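Local coordinates for protein glutathione S-transferase (Burkholderia xenovorans, PDB 2DSA) that binds glutathione and, as a probable glutathione transferase, reductively dechlorinates metabolites formed from polychlorinated biphenyls, at residues A[110-115]-A[166-171]; A[4-9]-A[30-35]; A[53-58]-A[67-72]. All coordinates share one frame; numbering follows the deposited sequence.

Starting at the N terminus, contact 2 is met first: 4-9 pairs with 30-35, closing a loop that carries helix 12-21 and joins two parallel strands of the thioredoxin-like domain. Next, contact 3 closes the short loop from 53-58 through strand 62-64 to 67-72, setting helix 66-76 against the sheet. Contact 1 comes last, bringing together two interhelical loops of the helical domain across helices 119-139 and 153-163. The three loops follow one another in series; none nests in or crosses another. Contacts 2 and 3 are nevertheless stitched together, since Tyr4 bonds to Cys54 in the neighbouring strand. Contacts 1 and 2, with centres about 17 Å apart, meet instead through the ligand HPX, which bridges the two domains.

Contact 1. Residues A[110-115]-A[166-171]; sequences SPLFNP and AYVNID. With HPX ((2Z,4E)-2-hydroxy-6-oxo-6-phenylhexa-2,4-dienoic acid), chain F.
Val168 sets its CG1 methyl squarely over the face of the Phe113 ring, in a CH-pi contact 3.7 Å from the ring centroid and only 9° off the ring normal. The same methyl also touches Leu112, whose CB is 3.8 Å from Val168 CG1, so a single branch fills the corner between two consecutive residues of 110-115. The rotamer explains this double use: CG1 of Val168 stands anti to its carbonyl carbon (chi1 -73°) and is thereby aimed at the other loop. Beside it, Leu112 and Ile170 cross at about a right angle, CD1 of the first lying 3.8 Å from CD1 of the second. Phe109 packs on Val168 and Ile170, and Val125 on Leu112.

Toward Tyr167 and the solvent the two loops touch only lightly, and the ligand, not the other loop, does the packing. Tyr167, an exposed residue, gives Phe113 no more than a glancing touch, from CB to CE2 at 4.2 Å, and its ring leads away to meet HPX, whose CB4 lies 3.5 Å above the plane, displaced toward the rim. The dienoate chain of HPX runs over the Phe113 face opposite Val168, which leaves that ring sandwiched between protein and ligand, while Trp164 meets it edge-to-face. At the far end of HPX, Ser110 OG can hydrogen-bond to the carboxylate, 2.7 Å from OA2; which oxygen takes its one proton is not settled, and His106 O is a further, weak partner. The two loops form the helical-domain side of the hydrophobic-substrate site (H-site) of a glutathione transferase, here holding HPX.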
# COMPACT_ATOMS: atom_id res chain seq x y z
N SER A 110 -12.32 5.17 -3.78
CA SER A 110 -13.17 4.90 -2.60
C SER A 110 -14.26 5.93 -2.29
O SER A 110 -15.41 5.54 -2.08
CB SER A 110 -12.32 4.65 -1.35
OG SER A 110 -11.55 3.47 -1.49
N PRO A 111 -13.91 7.24 -2.22
CA PRO A 111 -14.91 8.29 -1.97
C PRO A 111 -15.96 8.42 -3.08
O PRO A 111 -17.10 8.79 -2.80
CB PRO A 111 -14.08 9.57 -1.88
CG PRO A 111 -12.67 9.09 -1.59
CD PRO A 111 -12.56 7.83 -2.35
N LEU A 112 -15.59 8.10 -4.32
CA LEU A 112 -16.52 8.11 -5.45
C LEU A 112 -17.67 7.09 -5.31
O LEU A 112 -18.76 7.32 -5.83
CB LEU A 112 -15.79 7.92 -6.79
CG LEU A 112 -14.72 8.95 -7.16
CD1 LEU A 112 -14.14 8.67 -8.53
CD2 LEU A 112 -15.25 10.38 -7.09
N PHE A 113 -17.41 5.98 -4.63
CA PHE A 113 -18.44 4.96 -4.41
C PHE A 113 -19.28 5.28 -3.17
O PHE A 113 -20.21 4.55 -2.84
CB PHE A 113 -17.82 3.57 -4.27
CG PHE A 113 -17.30 3.01 -5.56
CD1 PHE A 113 -15.98 3.21 -5.94
CD2 PHE A 113 -18.14 2.29 -6.41
CE1 PHE A 113 -15.50 2.69 -7.13
CE2 PHE A 113 -17.66 1.78 -7.61
CZ PHE A 113 -16.35 1.98 -7.97
N ASN A 114 -18.93 6.38 -2.51
CA ASN A 114 -19.62 6.81 -1.30
C ASN A 114 -20.69 7.87 -1.62
O ASN A 114 -20.39 8.90 -2.23
CB ASN A 114 -18.59 7.35 -0.29
CG ASN A 114 -19.18 7.60 1.10
OD1 ASN A 114 -20.31 7.21 1.41
ND2 ASN A 114 -18.39 8.25 1.95
N PRO A 115 -21.96 7.59 -1.24
CA PRO A 115 -23.03 8.60 -1.37
C PRO A 115 -22.84 9.81 -0.45
O PRO A 115 -23.18 10.93 -0.82
CB PRO A 115 -24.30 7.83 -0.97
CG PRO A 115 -23.92 6.38 -1.00
CD PRO A 115 -22.47 6.32 -0.68
N ALA A 166 -16.13 2.59 -15.23
CA ALA A 166 -17.48 2.60 -15.83
C ALA A 166 -18.57 2.89 -14.80
O ALA A 166 -19.56 3.55 -15.10
CB ALA A 166 -17.75 1.28 -16.53
N TYR A 167 -18.38 2.39 -13.58
CA TYR A 167 -19.40 2.51 -12.53
C TYR A 167 -19.44 3.87 -11.84
O TYR A 167 -20.47 4.26 -11.28
CB TYR A 167 -19.24 1.39 -11.53
CG TYR A 167 -19.40 0.04 -12.18
CD1 TYR A 167 -18.29 -0.76 -12.45
CD2 TYR A 167 -20.66 -0.42 -12.57
CE1 TYR A 167 -18.44 -2.01 -13.07
CE2 TYR A 167 -20.82 -1.66 -13.18
CZ TYR A 167 -19.71 -2.45 -13.43
OH TYR A 167 -19.88 -3.68 -14.04
N VAL A 168 -18.33 4.59 -11.91
CA VAL A 168 -18.22 5.94 -11.35
C VAL A 168 -17.98 6.98 -12.44
O VAL A 168 -17.49 8.08 -12.17
CB VAL A 168 -17.11 6.03 -10.25
CG1 VAL A 168 -17.55 5.34 -8.97
CG2 VAL A 168 -15.77 5.49 -10.76
N ASN A 169 -18.34 6.61 -13.68
CA ASN A 169 -18.34 7.53 -14.84
C ASN A 169 -16.99 8.13 -15.22
O ASN A 169 -16.93 9.26 -15.72
CB ASN A 169 -19.42 8.63 -14.70
CG ASN A 169 -20.80 8.07 -14.40
OD1 ASN A 169 -21.39 7.35 -15.22
ND2 ASN A 169 -21.33 8.39 -13.22
N ILE A 170 -15.91 7.38 -14.99
CA ILE A 170 -14.57 7.82 -15.41
C ILE A 170 -14.27 7.34 -16.83
O ILE A 170 -14.27 6.13 -17.13
CB ILE A 170 -13.44 7.39 -14.43
CG1 ILE A 170 -13.61 8.12 -13.09
CG2 ILE A 170 -12.06 7.71 -15.01
CD1 ILE A 170 -12.89 7.49 -11.92
N ASP A 171 -14.04 8.32 -17.69
CA ASP A 171 -13.73 8.07 -19.08
C ASP A 171 -12.23 7.81 -19.19
O ASP A 171 -11.43 8.61 -18.73
CB ASP A 171 -14.12 9.28 -19.93
CG ASP A 171 -14.17 8.97 -21.42
OD1 ASP A 171 -14.23 9.93 -22.21
OD2 ASP A 171 -14.14 7.78 -21.80
CB3 HPX F . -18.82 -3.44 -8.41
CB4 HPX F . -18.46 -2.49 -9.35
CB5 HPX F . -17.60 -1.44 -9.00
CB6 HPX F . -17.12 -1.36 -7.69
CB1 HPX F . -17.48 -2.31 -6.75
CB2 HPX F . -18.34 -3.35 -7.11
CA6 HPX F . -16.98 -2.22 -5.34
OA4 HPX F . -17.60 -2.78 -4.45
CA5 HPX F . -15.75 -1.48 -5.01
CA4 HPX F . -15.77 -0.74 -3.90
CA3 HPX F . -14.59 0.03 -3.47
CA2 HPX F . -14.49 0.50 -2.22
OA3 HPX F . -15.43 0.34 -1.30
CA1 HPX F . -13.30 1.23 -1.85
OA2 HPX F . -13.11 1.48 -0.64
OA1 HPX F . -12.52 1.57 -2.76

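Contact 2. Residues A[4-9]-A[30-35]; sequences YYSPGA and VDLASK. With HPX ((2Z,4E)-2-hydroxy-6-oxo-6-phenylhexa-2,4-dienoic acid), chain F; GSH (glutathione), chain E.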
# COMPACT_ATOMS: atom_id res chain seq x y z
N TYR A 4 -12.53 -14.43 1.04
CA TYR A 4 -13.67 -13.59 1.34
C TYR A 4 -13.73 -12.47 0.31
O TYR A 4 -12.75 -11.75 0.09
CB TYR A 4 -13.60 -13.08 2.78
CG TYR A 4 -13.61 -14.21 3.78
CD1 TYR A 4 -12.44 -14.90 4.10
CD2 TYR A 4 -14.81 -14.62 4.37
CE1 TYR A 4 -12.45 -15.96 5.00
CE2 TYR A 4 -14.84 -15.68 5.28
CZ TYR A 4 -13.66 -16.35 5.58
OH TYR A 4 -13.71 -17.39 6.47
N TYR A 5 -14.89 -12.37 -0.35
CA TYR A 5 -15.04 -11.46 -1.47
C TYR A 5 -16.40 -10.78 -1.49
O TYR A 5 -17.34 -11.23 -0.85
CB TYR A 5 -14.79 -12.21 -2.78
CG TYR A 5 -16.02 -12.90 -3.36
CD1 TYR A 5 -16.63 -12.41 -4.51
CD2 TYR A 5 -16.55 -14.04 -2.77
CE1 TYR A 5 -17.75 -13.04 -5.05
CE2 TYR A 5 -17.66 -14.68 -3.30
CZ TYR A 5 -18.26 -14.17 -4.43
OH TYR A 5 -19.36 -14.80 -4.95
N SER A 6 -16.48 -9.68 -2.23
CA SER A 6 -17.76 -9.11 -2.64
C SER A 6 -17.69 -8.89 -4.14
O SER A 6 -16.66 -8.41 -4.65
CB SER A 6 -18.07 -7.81 -1.89
OG SER A 6 -19.38 -7.34 -2.20
N PRO A 7 -18.75 -9.30 -4.88
CA PRO A 7 -18.69 -9.23 -6.35
C PRO A 7 -18.22 -7.87 -6.86
O PRO A 7 -18.79 -6.83 -6.49
CB PRO A 7 -20.15 -9.48 -6.77
CG PRO A 7 -20.69 -10.34 -5.70
CD PRO A 7 -20.02 -9.88 -4.41
N GLY A 8 -17.16 -7.88 -7.67
CA GLY A 8 -16.68 -6.67 -8.34
C GLY A 8 -15.78 -5.78 -7.50
O GLY A 8 -15.15 -4.87 -8.04
N ALA A 9 -15.72 -6.03 -6.19
CA ALA A 9 -14.86 -5.30 -5.27
C ALA A 9 -13.40 -5.65 -5.53
O ALA A 9 -13.10 -6.49 -6.39
CB ALA A 9 -15.23 -5.60 -3.83
N VAL A 30 -19.25 -11.98 1.08
CA VAL A 30 -19.44 -11.14 2.25
C VAL A 30 -20.44 -10.05 1.88
O VAL A 30 -20.30 -9.41 0.84
CB VAL A 30 -18.08 -10.52 2.73
CG1 VAL A 30 -18.30 -9.54 3.89
CG2 VAL A 30 -17.09 -11.63 3.13
N ASP A 31 -21.46 -9.87 2.72
CA ASP A 31 -22.37 -8.73 2.58
C ASP A 31 -21.72 -7.51 3.22
O ASP A 31 -21.67 -7.41 4.44
CB ASP A 31 -23.74 -9.04 3.21
CG ASP A 31 -24.78 -7.93 2.94
OD1 ASP A 31 -24.54 -6.74 3.27
OD2 ASP A 31 -25.86 -8.26 2.41
N LEU A 32 -21.23 -6.59 2.40
CA LEU A 32 -20.51 -5.43 2.91
C LEU A 32 -21.38 -4.40 3.65
O LEU A 32 -20.86 -3.53 4.36
CB LEU A 32 -19.68 -4.75 1.80
CG LEU A 32 -18.55 -5.55 1.14
CD1 LEU A 32 -17.88 -4.73 0.07
CD2 LEU A 32 -17.52 -6.04 2.16
N ALA A 33 -22.70 -4.49 3.49
CA ALA A 33 -23.61 -3.62 4.24
C ALA A 33 -23.83 -4.13 5.67
O ALA A 33 -23.63 -3.38 6.65
CB ALA A 33 -24.95 -3.44 3.50
N SER A 34 -24.21 -5.40 5.78
CA SER A 34 -24.49 -6.06 7.07
C SER A 34 -23.26 -6.71 7.73
O SER A 34 -23.30 -7.07 8.92
CB SER A 34 -25.55 -7.14 6.89
OG SER A 34 -25.08 -8.16 6.03
N LYS A 35 -22.18 -6.87 6.95
CA LYS A 35 -20.92 -7.48 7.41
C LYS A 35 -21.10 -8.93 7.85
O LYS A 35 -20.48 -9.39 8.81
CB LYS A 35 -20.28 -6.63 8.52
CG LYS A 35 -19.28 -5.57 8.05
CD LYS A 35 -19.48 -5.16 6.61
CE LYS A 35 -18.29 -4.38 6.10
NZ LYS A 35 -17.90 -3.27 7.02
CB3 HPX F . -18.82 -3.44 -8.41
CB4 HPX F . -18.46 -2.49 -9.35
CB5 HPX F . -17.60 -1.44 -9.00
CB6 HPX F . -17.12 -1.36 -7.69
CB1 HPX F . -17.48 -2.31 -6.75
CB2 HPX F . -18.34 -3.35 -7.11
CA6 HPX F . -16.98 -2.22 -5.34
OA4 HPX F . -17.60 -2.78 -4.45
CA5 HPX F . -15.75 -1.48 -5.01
CA4 HPX F . -15.77 -0.74 -3.90
CA3 HPX F . -14.59 0.03 -3.47
CA2 HPX F . -14.49 0.50 -2.22
OA3 HPX F . -15.43 0.34 -1.30
CA1 HPX F . -13.30 1.23 -1.85
OA2 HPX F . -13.11 1.48 -0.64
OA1 HPX F . -12.52 1.57 -2.76
N1 GSH E . -6.49 -1.45 2.64
CA1 GSH E . -7.44 -2.44 2.12
C1 GSH E . -6.78 -3.34 1.10
O11 GSH E . -5.94 -2.86 0.30
O12 GSH E . -7.08 -4.56 1.03
CB1 GSH E . -8.65 -1.81 1.44
CG1 GSH E . -9.70 -2.88 1.10
CD1 GSH E . -10.99 -2.23 0.71
OE1 GSH E . -11.02 -0.84 0.68
N2 GSH E . -12.04 -3.00 0.42
CA2 GSH E . -13.37 -2.51 0.08
C2 GSH E . -14.38 -2.87 1.12
O2 GSH E . -14.45 -4.16 1.62
CB2 GSH E . -13.85 -3.06 -1.26
SG2 GSH E . -12.77 -2.52 -2.59
N3 GSH E . -15.20 -1.91 1.53
CA3 GSH E . -15.00 -1.26 2.81
C3 GSH E . -16.17 -1.60 3.67
O31 GSH E . -16.97 -2.46 3.23
O32 GSH E . -16.35 -1.06 4.78
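Val30 and Tyr5 supply the one hydrogen bond across this contact, from Val30 N to Tyr5 O at 2.8 Å. With the backbone bond between Tyr5 and Val28, it places strands 2-5 and 26-31 side by side and parallel.

Apolar packing reinforces the pairing. Val30 CG2 reaches the Tyr4 side chain, 3.8 Å from CB, and lies in plane at the edge of the ring; the phenol end of Tyr4 is occupied elsewhere, by Gln56. Farther along, Leu32 CD1 rests 3.7 Å from Ser6 CB. The leucine fork is divided between protein and ligand, for its other branch, CD2, comes within 3.6 Å of glutathione O2.

Polar bonds inside each segment shape the loops beyond the strands. Asp31 OD1 accepts from Ser34 N in a nearly straight bond (2.9 Å, 173°) that arrives from above the carboxylate plane, making an Asx motif; Ala33 N adds a weak second bond. Residues Ser6 to Ala9 form a type II turn, closed by Ala9 N to Ser6 O at 3.0 Å, with Gly8 at positive phi (83°).

Both segments also reach the ligands: Gly8 C approaches HPX CB2 to 3.6 Å. Lys35 NZ is 3.5 Å from GSH O32, a carboxylate oxygen of glutathione. This is the beta-alpha-beta opening of a thioredoxin-like fold, connected by helix 12-21, whose loops just past the strand ends help line the glutathione site (G-site).

Contact 3. Residues A[53-58]-A[67-72]; sequences PCLQLD and PAIVQY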
# COMPACT_ATOMS: atom_id res chain seq x y z
N PRO A 53 -10.40 -7.77 0.46
CA PRO A 53 -10.28 -9.24 0.62
C PRO A 53 -9.69 -9.70 1.95
O PRO A 53 -9.04 -8.92 2.65
CB PRO A 53 -9.32 -9.63 -0.51
CG PRO A 53 -8.42 -8.46 -0.64
CD PRO A 53 -9.30 -7.23 -0.35
N CYS A 54 -9.92 -10.97 2.28
CA CYS A 54 -9.18 -11.68 3.31
C CYS A 54 -8.91 -13.10 2.79
O CYS A 54 -9.82 -13.76 2.30
CB CYS A 54 -9.96 -11.73 4.63
SG CYS A 54 -9.17 -12.71 5.93
N LEU A 55 -7.67 -13.55 2.89
CA LEU A 55 -7.34 -14.92 2.53
C LEU A 55 -7.17 -15.72 3.80
O LEU A 55 -6.40 -15.35 4.68
CB LEU A 55 -6.08 -15.00 1.66
CG LEU A 55 -5.67 -16.39 1.13
CD1 LEU A 55 -6.53 -16.81 -0.06
CD2 LEU A 55 -4.20 -16.40 0.78
N GLN A 56 -7.93 -16.82 3.89
CA GLN A 56 -7.86 -17.73 5.02
C GLN A 56 -7.12 -18.97 4.53
O GLN A 56 -7.55 -19.58 3.55
CB GLN A 56 -9.26 -18.08 5.52
CG GLN A 56 -9.31 -18.79 6.90
CD GLN A 56 -10.61 -18.50 7.66
OE1 GLN A 56 -11.69 -18.59 7.09
NE2 GLN A 56 -10.50 -18.15 8.95
N LEU A 57 -5.99 -19.30 5.16
CA LEU A 57 -5.21 -20.46 4.75
C LEU A 57 -5.81 -21.73 5.32
O LEU A 57 -6.52 -21.69 6.34
CB LEU A 57 -3.74 -20.38 5.20
CG LEU A 57 -2.87 -19.15 4.94
CD1 LEU A 57 -1.43 -19.44 5.30
CD2 LEU A 57 -2.99 -18.68 3.51
N ASP A 58 -5.51 -22.84 4.66
CA ASP A 58 -5.91 -24.18 5.10
C ASP A 58 -5.83 -24.36 6.63
O ASP A 58 -6.79 -24.81 7.26
CB ASP A 58 -5.07 -25.23 4.34
CG ASP A 58 -5.44 -25.32 2.85
OD1 ASP A 58 -4.59 -25.76 2.03
OD2 ASP A 58 -6.58 -24.97 2.47
N PRO A 67 -2.28 -6.26 -1.71
CA PRO A 67 -0.86 -6.47 -2.06
C PRO A 67 -0.13 -7.61 -1.33
O PRO A 67 0.72 -8.26 -1.94
CB PRO A 67 -0.24 -5.09 -1.76
CG PRO A 67 -1.37 -4.14 -2.09
CD PRO A 67 -2.54 -4.84 -1.40
N ALA A 68 -0.44 -7.84 -0.06
CA ALA A 68 0.10 -9.00 0.68
C ALA A 68 -0.47 -10.34 0.19
O ALA A 68 0.28 -11.30 -0.08
CB ALA A 68 -0.16 -8.83 2.18
N ILE A 69 -1.79 -10.40 0.06
CA ILE A 69 -2.49 -11.59 -0.45
C ILE A 69 -1.99 -12.03 -1.83
O ILE A 69 -1.67 -13.20 -2.02
CB ILE A 69 -4.02 -11.41 -0.47
CG1 ILE A 69 -4.56 -11.34 0.96
CG2 ILE A 69 -4.75 -12.54 -1.30
CD1 ILE A 69 -5.89 -10.57 1.08
N VAL A 70 -1.90 -11.10 -2.78
CA VAL A 70 -1.55 -11.47 -4.14
C VAL A 70 -0.09 -11.94 -4.27
O VAL A 70 0.23 -12.73 -5.14
CB VAL A 70 -2.00 -10.40 -5.23
CG1 VAL A 70 -3.51 -10.18 -5.16
CG2 VAL A 70 -1.24 -9.05 -5.11
N GLN A 71 0.77 -11.46 -3.37
CA GLN A 71 2.16 -11.93 -3.30
C GLN A 71 2.25 -13.35 -2.70
O GLN A 71 3.00 -14.18 -3.20
CB GLN A 71 3.03 -10.94 -2.51
CG GLN A 71 3.31 -9.63 -3.27
CD GLN A 71 4.24 -8.72 -2.52
OE1 GLN A 71 5.47 -8.85 -2.63
NE2 GLN A 71 3.67 -7.80 -1.73
N TYR A 72 1.50 -13.60 -1.63
CA TYR A 72 1.40 -14.94 -1.09
C TYR A 72 0.95 -15.90 -2.19
O TYR A 72 1.60 -16.92 -2.43
CB TYR A 72 0.49 -15.00 0.16
CG TYR A 72 0.27 -16.44 0.63
CD1 TYR A 72 -0.80 -17.18 0.14
CD2 TYR A 72 1.16 -17.06 1.51
CE1 TYR A 72 -1.00 -18.50 0.51
CE2 TYR A 72 0.95 -18.39 1.91
CZ TYR A 72 -0.12 -19.09 1.40
OH TYR A 72 -0.34 -20.39 1.75
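Leu55 and Leu57, alternate residues of 53-58, both lean on the Tyr72 ring. CD2 of Leu55 is 3.5 Å from CD1 of Tyr72, and CD2 of Leu57 is 3.6 Å from CZ of Tyr72, so the two leucines meet successive parts of the ring, each at an oblique slant. The Leu55 and Tyr72 side chains cross at about a right angle; with CG anti to the backbone N (chi1 -176°), Leu55 extends CD2 to the ring. Leu57 and Tyr72 extend from opposite directions. One helical turn earlier, Ile69 reaches along the strand: its CD1 tip touches Pro53 CG at 3.7 Å, and its CG1 lies 4.0 Å from Leu55 CB.

Behind these side chains, the axes of strand 54-56 and helix segment 67-72 come within 8.9 Å, their directions 40° apart. Gln71, on another side of the helix, clips its turn together by donating from NE2 to Pro67 O (3.0 Å, 159°), while its OE1 is gripped by Arg91 and Gln95.

Farther out, Pro14 of helix 12-21 covers Pro53 and Ile69. The second subunit also reaches the contact: its Tyr92 meets the Tyr72 ring edge-to-face and its Phe89 packs on Leu57. Pro53 follows a cis peptide and touches glutathione, which is also hydrogen-bonded to the O of Val52, the residue before it. A cis-proline leading into a strand backed by a helix is a hallmark of the thioredoxin fold and of the G-site in glutathione transferases.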